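Local coordinates for protein cellobiose 2-epimerase (Spirochaeta thermophila DSM 6192, PDB 5ZIG) that probably catalyses the reversible epimerization of cellobiose to 4-O-beta-D-glucopyranosyl-D-mannose, at residues 167-170 with 171-175. Residues are numbered along the deposited sequence; the frame is centred on the assembly and turned at random.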
loop_
_atom_site.group_PDB
_atom_site.type_symbol
_atom_site.label_atom_id
_atom_site.label_comp_id
_atom_site.label_asym_id
_atom_site.label_seq_id
_atom_site.Cartn_x
_atom_site.Cartn_y
_atom_site.Cartn_z
ATOM N N ALA A 167 -9.684 -11.162 10.488
ATOM C CA ALA A 167 -10.997 -10.798 9.981
ATOM C C ALA A 167 -12.059 -11.225 10.990
ATOM O O ALA A 167 -11.798 -12.022 11.894
ATOM C CB ALA A 167 -11.251 -11.435 8.610
ATOM N N PHE A 168 -13.255 -10.660 10.829
ATOM C CA PHE A 168 -14.377 -10.952 11.703
ATOM C C PHE A 168 -15.645 -11.122 10.881
ATOM O O PHE A 168 -15.762 -10.632 9.752
ATOM C CB PHE A 168 -14.584 -9.848 12.761
ATOM C CG PHE A 168 -13.564 -9.857 13.854
ATOM C CD1 PHE A 168 -12.337 -9.225 13.682
ATOM C CD2 PHE A 168 -13.824 -10.501 15.054
ATOM C CE1 PHE A 168 -11.387 -9.232 14.707
ATOM C CE2 PHE A 168 -12.883 -10.520 16.068
ATOM C CZ PHE A 168 -11.659 -9.896 15.891
ATOM N N THR A 169 -16.600 -11.836 11.482
ATOM C CA THR A 169 -17.954 -11.925 10.972
ATOM C C THR A 169 -18.594 -10.539 10.929
ATOM O O THR A 169 -18.102 -9.571 11.525
ATOM C CB THR A 169 -18.794 -12.852 11.850
ATOM O OG1 THR A 169 -18.565 -12.536 13.231
ATOM C CG2 THR A 169 -18.437 -14.314 11.601
ATOM N N GLU A 170 -19.731 -10.462 10.234
ATOM C CA GLU A 170 -20.359 -9.171 9.983
ATOM C C GLU A 170 -20.580 -8.389 11.280
ATOM O O GLU A 170 -20.258 -7.195 11.356
ATOM C CB GLU A 170 -21.675 -9.374 9.226
ATOM C CG GLU A 170 -22.385 -8.072 8.905
ATOM C CD GLU A 170 -23.699 -8.278 8.175
ATOM O OE1 GLU A 170 -24.100 -9.450 7.986
ATOM O OE2 GLU A 170 -24.330 -7.262 7.798
ATOM N N ASP A 171 -21.079 -9.062 12.330
ATOM C CA ASP A 171 -21.390 -8.415 13.600
ATOM C C ASP A 171 -20.165 -8.175 14.474
ATOM O O ASP A 171 -20.325 -7.737 15.619
ATOM C CB ASP A 171 -22.433 -9.243 14.375
ATOM C CG ASP A 171 -21.964 -10.670 14.671
ATOM O OD1 ASP A 171 -20.736 -10.927 14.678
ATOM O OD2 ASP A 171 -22.824 -11.541 14.910
ATOM N N TRP A 172 -18.962 -8.473 13.971
ATOM C CA TRP A 172 -17.671 -8.287 14.646
ATOM C C TRP A 172 -17.521 -9.171 15.880
ATOM O O TRP A 172 -16.724 -8.859 16.781
ATOM C CB TRP A 172 -17.434 -6.822 15.037
ATOM C CG TRP A 172 -17.095 -5.869 13.915
ATOM C CD1 TRP A 172 -17.963 -5.055 13.249
ATOM C CD2 TRP A 172 -15.792 -5.594 13.367
ATOM N NE1 TRP A 172 -17.292 -4.309 12.310
ATOM C CE2 TRP A 172 -15.958 -4.609 12.371
ATOM C CE3 TRP A 172 -14.503 -6.069 13.639
ATOM C CZ2 TRP A 172 -14.888 -4.111 11.622
ATOM C CZ3 TRP A 172 -13.430 -5.561 12.885
ATOM C CH2 TRP A 172 -13.640 -4.602 11.894
ATOM N N SER A 173 -18.248 -10.284 15.939
ATOM C CA SER A 173 -18.249 -11.129 17.126
ATOM C C SER A 173 -17.231 -12.259 17.069
ATOM O O SER A 173 -16.697 -12.648 18.112
ATOM C CB SER A 173 -19.637 -11.753 17.331
ATOM O OG SER A 173 -19.843 -12.856 16.463
ATOM N N THR A 174 -16.978 -12.811 15.885
ATOM C CA THR A 174 -16.235 -14.052 15.710
ATOM C C THR A 174 -15.026 -13.817 14.815
ATOM O O THR A 174 -15.198 -13.455 13.640
ATOM C CB THR A 174 -17.159 -15.113 15.094
ATOM O OG1 THR A 174 -18.239 -15.383 15.995
ATOM C CG2 THR A 174 -16.399 -16.403 14.766
ATOM N N PRO A 175 -13.795 -13.978 15.301
ATOM C CA PRO A 175 -12.644 -13.827 14.408
ATOM C C PRO A 175 -12.624 -14.930 13.362
ATOM O O PRO A 175 -13.011 -16.073 13.620
ATOM C CB PRO A 175 -11.433 -13.908 15.354
ATOM C CG PRO A 175 -11.951 -14.552 16.612
ATOM C CD PRO A 175 -13.400 -14.191 16.709
#
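Thr-169 meets Asp-171, Trp-172 and Thr-174 through four hydrogen bonds inside a beta hairpin, whose type I turn runs from Thr-169 to Trp-172. The turn is closed by Trp-172 N to Thr-169 O (2.8 Å), the donor lying well above the carbonyl plane, and the hairpin by Thr-169 N to Thr-174 O (3.0 Å, N-H...O 157°). The Thr-169 hydroxyl works in both directions: OG1 donates to Asp-171 OD1 and accepts from Thr-174 N, each at 3.1 Å. It can do so because chi1 of 46° sets OG1 between the backbone N and the carbonyl carbon, facing into the loop. A valine in place of Thr-169 would probably leave Thr-174 N without this acceptor and Asp-171 OD1 with one donor fewer. Asp-171 OD1 also takes Ser-173 N on its anti side, the bond of an Asx turn, and on its syn side Ser-173 OG, with 2.8 Å between Ser-173 OG and Asp-171 OD1.

At the base of the loop, where strand 167-168 ends and strand 175-176 begins, Phe-168 and Pro-175 form an antiparallel non-hydrogen-bonded pair with side chains on one face. Pro-175 CA lies over the Phe-168 ring, a CH-pi contact 4.0 Å from the centroid, and Thr-174 N sits at the ring edge. The Trp-172 six-membered ring meets Phe-168 obliquely, planes at 36°; both side chains pack on Leu-119 of helix 119-136, joining this outlying loop to the helical body. Further out, Glu-170 forms a salt bridge with Arg-115, while Trp-172 NE1 donates to Arg-100 O. The closest approach between the two aromatic side chains is Phe-168 CD1 to Trp-172 CE3, 3.8 Å.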